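Local coordinates for OBCA, Oxalate Biosynthetic Component A (Burkholderia glumae, PDB 4NNB), which is a magnesium-binding protein built around a TIM barrel with an added N-terminal domain, and holds an oxaloacetate ion beside the metal in this structure, at residues A[209-214]-A[494-499]; A[261-266]-A[299-304]. One frame throughout, in Å; residues are numbered along the deposited sequence.

Interaction 1: A[209-214]-A[494-499]; sequences TEETIR and GTWEQV
E211 and R214, one helical turn apart on helix 205-217, meet W496 in two different ways, the carboxylate at the edge of the indole and the guanidinium over a face. The tight part is the carboxylate at the start of helix 495-507. OE2 of E211 accepts the backbone N-H of W496 at 2.7 Å, with an N-H...O angle of 144°, and the donor comes in nearly along the C-O axis. The N of T495 is also near but badly angled for a bond, while CB of T495 lies 3.4 Å from E211 OE2. The side chain of E211 first extends, then bends at chi2 (65°), which swings the carboxylate round to this helix end, just after the N-cap residue G494. A negative group placed there would probably be stabilised by the amide dipoles of the first turn. The carboxylate is nearly coplanar with the indole, and its OE2 is 3.4 Å from W496 CD1.

The looser, wetter side is at E211 OE1. One water donates to E211 OE1 and accepts from W496 NE1 at 3.2 Å, bridging acid and indole around the ring edge; a second joins OE1 to T495 N by weak bonds. R214, though exposed, stacks closely on one face of the indole, its guanidinium plane tilted by 21°, as a cation-pi contact with CZ 3.8 Å from the centroid of the five-membered ring. CB of E497 lies over the other face.

The two helix segments run nearly parallel, their axes 9.3 Å apart, as neighbours on the outside of the barrel. S215 touches both T495 and W496, P12 touches E211 and T495, and T212 packs inward on V223 and L225 of strand 222-229, while T209 meets helix 255-268.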
loop_
_atom_site.group_PDB
_atom_site.type_symbol
_atom_site.label_atom_id
_atom_site.label_comp_id
_atom_site.label_asym_id
_atom_site.label_seq_id
_atom_site.Cartn_x
_atom_site.Cartn_y
_atom_site.Cartn_z
ATOM N N THR A 209 -0.913 -15.695 -0.399
ATOM C CA THR A 209 -1.785 -16.620 0.319
ATOM C C THR A 209 -1.585 -16.501 1.830
ATOM O O THR A 209 -2.553 -16.394 2.584
ATOM C CB THR A 209 -1.539 -18.087 -0.112
ATOM O OG1 THR A 209 -1.877 -18.240 -1.494
ATOM C CG2 THR A 209 -2.391 -19.043 0.710
ATOM N N GLU A 210 -0.334 -16.510 2.267
ATOM C CA GLU A 210 -0.046 -16.495 3.703
ATOM C C GLU A 210 -0.535 -15.202 4.351
ATOM O O GLU A 210 -1.145 -15.233 5.422
ATOM C CB GLU A 210 1.449 -16.715 3.964
ATOM C CG GLU A 210 1.845 -16.653 5.439
ATOM C CD GLU A 210 1.212 -17.771 6.256
ATOM O OE1 GLU A 210 0.882 -18.825 5.668
ATOM O OE2 GLU A 210 1.048 -17.597 7.488
ATOM N N GLU A 211 -0.321 -14.071 3.679
ATOM C CA GLU A 211 -0.766 -12.779 4.216
ATOM C C GLU A 211 -2.284 -12.661 4.233
ATOM O O GLU A 211 -2.865 -12.124 5.186
ATOM C CB GLU A 211 -0.125 -11.605 3.448
ATOM C CG GLU A 211 -0.532 -10.239 3.967
ATOM C CD GLU A 211 -0.045 -9.980 5.400
ATOM O OE1 GLU A 211 1.120 -10.308 5.710
ATOM O OE2 GLU A 211 -0.827 -9.447 6.208
ATOM N N THR A 212 -2.932 -13.178 3.187
ATOM C CA THR A 212 -4.393 -13.207 3.131
ATOM C C THR A 212 -4.970 -13.952 4.339
ATOM O O THR A 212 -5.878 -13.467 5.020
ATOM C CB THR A 212 -4.887 -13.895 1.820
ATOM O OG1 THR A 212 -4.476 -13.104 0.695
ATOM C CG2 THR A 212 -6.396 -14.029 1.807
ATOM N N ILE A 213 -4.452 -15.144 4.587
ATOM C CA ILE A 213 -4.911 -15.947 5.717
ATOM C C ILE A 213 -4.621 -15.280 7.065
ATOM O O ILE A 213 -5.507 -15.204 7.923
ATOM C CB ILE A 213 -4.311 -17.349 5.650
ATOM C CG1 ILE A 213 -4.986 -18.111 4.510
ATOM C CG2 ILE A 213 -4.537 -18.097 6.973
ATOM C CD1 ILE A 213 -4.109 -19.124 3.898
ATOM N N ARG A 214 -3.405 -14.775 7.246
ATOM C CA ARG A 214 -3.094 -14.037 8.469
ATOM C C ARG A 214 -3.984 -12.817 8.655
ATOM O O ARG A 214 -4.435 -12.547 9.764
ATOM C CB ARG A 214 -1.622 -13.617 8.505
ATOM C CG ARG A 214 -0.661 -14.787 8.530
ATOM C CD ARG A 214 0.519 -14.457 9.402
ATOM N NE ARG A 214 0.088 -14.000 10.721
ATOM C CZ ARG A 214 0.888 -13.419 11.604
ATOM N NH1 ARG A 214 0.409 -13.023 12.773
ATOM N NH2 ARG A 214 2.166 -13.224 11.314
ATOM N N GLY A 494 3.122 -6.177 8.605
ATOM C CA GLY A 494 2.277 -6.824 7.624
ATOM C C GLY A 494 0.910 -6.170 7.602
ATOM O O GLY A 494 0.575 -5.383 8.495
ATOM N N THR A 495 0.132 -6.465 6.565
ATOM C CA THR A 495 -1.254 -6.021 6.531
ATOM C C THR A 495 -2.007 -6.571 7.741
ATOM O O THR A 495 -2.818 -5.870 8.339
ATOM C CB THR A 495 -1.949 -6.430 5.203
ATOM O OG1 THR A 495 -1.366 -5.674 4.122
ATOM C CG2 THR A 495 -3.429 -6.144 5.266
ATOM N N TRP A 496 -1.723 -7.812 8.125
ATOM C CA TRP A 496 -2.391 -8.390 9.295
ATOM C C TRP A 496 -2.217 -7.508 10.545
ATOM O O TRP A 496 -3.121 -7.410 11.376
ATOM C CB TRP A 496 -1.879 -9.807 9.569
ATOM C CG TRP A 496 -0.440 -9.834 9.978
ATOM C CD1 TRP A 496 0.642 -10.045 9.168
ATOM C CD2 TRP A 496 0.078 -9.634 11.303
ATOM N NE1 TRP A 496 1.801 -9.981 9.910
ATOM C CE2 TRP A 496 1.481 -9.734 11.220
ATOM C CE3 TRP A 496 -0.510 -9.375 12.545
ATOM C CZ2 TRP A 496 2.307 -9.577 12.338
ATOM C CZ3 TRP A 496 0.314 -9.220 13.656
ATOM C CH2 TRP A 496 1.701 -9.324 13.544
ATOM N N GLU A 497 -1.067 -6.853 10.671
ATOM C CA GLU A 497 -0.842 -6.013 11.846
ATOM C C GLU A 497 -1.738 -4.778 11.801
ATOM O O GLU A 497 -2.328 -4.391 12.815
ATOM C CB GLU A 497 0.634 -5.626 12.004
ATOM C CG GLU A 497 0.876 -4.809 13.273
ATOM C CD GLU A 497 2.336 -4.566 13.546
ATOM O OE1 GLU A 497 2.763 -4.803 14.689
ATOM O OE2 GLU A 497 3.060 -4.122 12.623
ATOM N N GLN A 498 -1.861 -4.182 10.616
ATOM C CA GLN A 498 -2.755 -3.043 10.424
ATOM C C GLN A 498 -4.204 -3.424 10.674
ATOM O O GLN A 498 -4.960 -2.644 11.254
ATOM C CB GLN A 498 -2.557 -2.444 9.024
ATOM C CG GLN A 498 -1.110 -1.957 8.818
ATOM C CD GLN A 498 -0.764 -1.682 7.363
ATOM O OE1 GLN A 498 -1.230 -2.379 6.453
ATOM N NE2 GLN A 498 0.052 -0.658 7.136
ATOM N N VAL A 499 -4.576 -4.632 10.259
ATOM C CA VAL A 499 -5.903 -5.170 10.536
ATOM C C VAL A 499 -6.165 -5.300 12.053
ATOM O O VAL A 499 -7.223 -4.882 12.533
ATOM C CB VAL A 499 -6.110 -6.533 9.837
ATOM C CG1 VAL A 499 -7.423 -7.170 10.266
ATOM C CG2 VAL A 499 -6.073 -6.371 8.303
HETATM O O HOH W 1 2.426 -8.143 4.594
HETATM O O HOH W 2 3.789 -10.200 7.349
#

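Interaction 2: A[261-266]-A[299-304]; sequences IVPMVK and YDDVGS
The carbonyl oxygen of Y299 takes two backbone N-H groups, that of V302 at 3.0 Å and that of G303 at 2.8 Å. Together with the bond from Y299 N to S304 O, this doubly used acceptor folds residues 299-304 into a compact turn, and the turn presents Y299, D301 and V302 to helix 255-268. V262 stands over a face of the tyrosine ring in a CH-pi contact, its CG2 4.0 Å from the ring centroid and 16° off the normal, displaced toward the rim. CG1, the other branch of V262, touches both the ring and V302, 4.0 Å from V302 CG2.

That same CG2 of V302 makes the closest approaches to the helix. It reaches 3.7 Å from P263 CA and only 3.5 Å from K266 CB, with K266 CG equally near, which is close for carbon pairs. The chi1 of V302, 132°, lies off the staggered positions, so the exact placing of this methyl is somewhat doubtful. Beside it, CB of P263 rests 3.9 Å from CB of D301, at a point where proline interrupts the bonding of the helix to its preceding turn.

The polar ends of Y299 and K266 find partners in other parts of the chain: Y299 OH bonds to the carbonyl of H295, and K266 NZ forms a salt bridge with E307 and bonds to A272 O. Since no polar bond joins the two segments directly, loop and helix are held by the fit of methyl, methylene and ring surfaces, backed by the turn's own hydrogen bonds.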
loop_
_atom_site.group_PDB
_atom_site.type_symbol
_atom_site.label_atom_id
_atom_site.label_comp_id
_atom_site.label_asym_id
_atom_site.label_seq_id
_atom_site.Cartn_x
_atom_site.Cartn_y
_atom_site.Cartn_z
ATOM N N ILE A 261 -3.431 -18.830 -6.199
ATOM C CA ILE A 261 -3.916 -18.154 -4.990
ATOM C C ILE A 261 -5.325 -18.557 -4.568
ATOM O O ILE A 261 -5.555 -18.867 -3.395
ATOM C CB ILE A 261 -3.822 -16.607 -5.111
ATOM C CG1 ILE A 261 -2.358 -16.184 -5.215
ATOM C CG2 ILE A 261 -4.493 -15.927 -3.931
ATOM C CD1 ILE A 261 -2.130 -14.821 -5.877
ATOM N N VAL A 262 -6.270 -18.542 -5.503
ATOM C CA VAL A 262 -7.658 -18.817 -5.149
ATOM C C VAL A 262 -7.844 -20.160 -4.414
ATOM O O VAL A 262 -8.400 -20.174 -3.315
ATOM C CB VAL A 262 -8.631 -18.661 -6.350
ATOM C CG1 VAL A 262 -10.018 -19.132 -5.970
ATOM C CG2 VAL A 262 -8.656 -17.191 -6.825
ATOM N N PRO A 263 -7.360 -21.279 -4.988
ATOM C CA PRO A 263 -7.550 -22.526 -4.229
ATOM C C PRO A 263 -6.619 -22.663 -3.013
ATOM O O PRO A 263 -6.998 -23.344 -2.058
ATOM C CB PRO A 263 -7.234 -23.614 -5.259
ATOM C CG PRO A 263 -6.288 -22.968 -6.201
ATOM C CD PRO A 263 -6.759 -21.534 -6.310
ATOM N N MET A 264 -5.443 -22.040 -3.026
ATOM C CA MET A 264 -4.557 -22.151 -1.864
ATOM C C MET A 264 -5.184 -21.457 -0.659
ATOM O O MET A 264 -5.181 -21.993 0.453
ATOM C CB MET A 264 -3.142 -21.637 -2.164
ATOM C CG MET A 264 -2.365 -22.558 -3.109
ATOM S SD MET A 264 -0.640 -22.092 -3.359
ATOM C CE MET A 264 -0.800 -20.344 -3.546
ATOM N N VAL A 265 -5.770 -20.288 -0.889
ATOM C CA VAL A 265 -6.493 -19.587 0.172
ATOM C C VAL A 265 -7.688 -20.399 0.649
ATOM O O VAL A 265 -7.871 -20.614 1.853
ATOM C CB VAL A 265 -6.970 -18.180 -0.294
ATOM C CG1 VAL A 265 -7.957 -17.587 0.696
ATOM C CG2 VAL A 265 -5.784 -17.265 -0.446
ATOM N N LYS A 266 -8.497 -20.855 -0.303
ATOM C CA LYS A 266 -9.732 -21.558 0.021
ATOM C C LYS A 266 -9.512 -22.896 0.729
ATOM O O LYS A 266 -10.362 -23.344 1.497
ATOM C CB LYS A 266 -10.571 -21.760 -1.242
ATOM C CG LYS A 266 -11.171 -20.466 -1.797
ATOM C CD LYS A 266 -12.345 -20.008 -0.965
ATOM C CE LYS A 266 -12.979 -18.768 -1.571
ATOM N NZ LYS A 266 -14.396 -18.746 -1.193
ATOM N N TYR A 299 -13.822 -20.877 -10.761
ATOM C CA TYR A 299 -12.652 -21.682 -10.423
ATOM C C TYR A 299 -13.096 -23.092 -10.021
ATOM O O TYR A 299 -13.650 -23.273 -8.942
ATOM C CB TYR A 299 -11.838 -21.023 -9.287
ATOM C CG TYR A 299 -11.038 -19.816 -9.740
ATOM C CD1 TYR A 299 -9.681 -19.914 -10.013
ATOM C CD2 TYR A 299 -11.656 -18.587 -9.922
ATOM C CE1 TYR A 299 -8.960 -18.805 -10.452
ATOM C CE2 TYR A 299 -10.942 -17.474 -10.347
ATOM C CZ TYR A 299 -9.605 -17.591 -10.620
ATOM O OH TYR A 299 -8.908 -16.472 -11.047
ATOM N N ASP A 300 -12.866 -24.080 -10.889
ATOM C CA ASP A 300 -13.319 -25.453 -10.621
ATOM C C ASP A 300 -12.810 -26.030 -9.292
ATOM O O ASP A 300 -13.513 -26.798 -8.637
ATOM C CB ASP A 300 -12.904 -26.407 -11.748
ATOM C CG ASP A 300 -13.598 -26.114 -13.061
ATOM O OD1 ASP A 300 -12.956 -26.322 -14.114
ATOM O OD2 ASP A 300 -14.773 -25.686 -13.050
ATOM N N ASP A 301 -11.590 -25.673 -8.901
ATOM C CA ASP A 301 -10.997 -26.234 -7.688
ATOM C C ASP A 301 -11.723 -25.772 -6.447
ATOM O O ASP A 301 -11.547 -26.319 -5.371
ATOM C CB ASP A 301 -9.546 -25.804 -7.561
ATOM C CG ASP A 301 -8.695 -26.330 -8.670
ATOM O OD1 ASP A 301 -9.145 -27.280 -9.345
ATOM O OD2 ASP A 301 -7.579 -25.789 -8.858
ATOM N N VAL A 302 -12.551 -24.756 -6.615
ATOM C CA VAL A 302 -13.086 -24.019 -5.497
ATOM C C VAL A 302 -14.614 -23.980 -5.577
ATOM O O VAL A 302 -15.308 -23.719 -4.589
ATOM C CB VAL A 302 -12.389 -22.645 -5.501
ATOM C CG1 VAL A 302 -13.332 -21.485 -5.355
ATOM C CG2 VAL A 302 -11.272 -22.658 -4.501
ATOM N N GLY A 303 -15.134 -24.296 -6.758
ATOM C CA GLY A 303 -16.568 -24.365 -6.954
ATOM C C GLY A 303 -17.303 -23.035 -7.007
ATOM O O GLY A 303 -18.515 -22.991 -6.768
ATOM N N SER A 304 -16.592 -21.953 -7.325
ATOM C CA SER A 304 -17.243 -20.660 -7.527
ATOM C C SER A 304 -16.344 -19.683 -8.278
ATOM O O SER A 304 -15.150 -19.910 -8.422
ATOM C CB SER A 304 -17.641 -20.030 -6.198
ATOM O OG SER A 304 -16.494 -19.541 -5.528
#

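Overall arrangement
Interactions 1 and 2 have their centres 19 Å apart and meet where helices 205-217 and 255-268 pack side by side. T212 CG2 lies 4.0 Å from V265 CG2, and T209 CG2 is 3.9 Å from V265 N. Both helices also cover strand 222-229, T212 and I261 each touching L225; this strand supplies the magnesium ligands H224 and H226. Interaction 1 is the nearer of the two to the centre of the chain: the side chain of T495 is about 12 Å from the magnesium ion and about 13 Å from the oxaloacetate ion. The T495 hydroxyl bonds to the backbone N of L474, next to the metal ligand E475. Interaction 2 lies further toward the periphery.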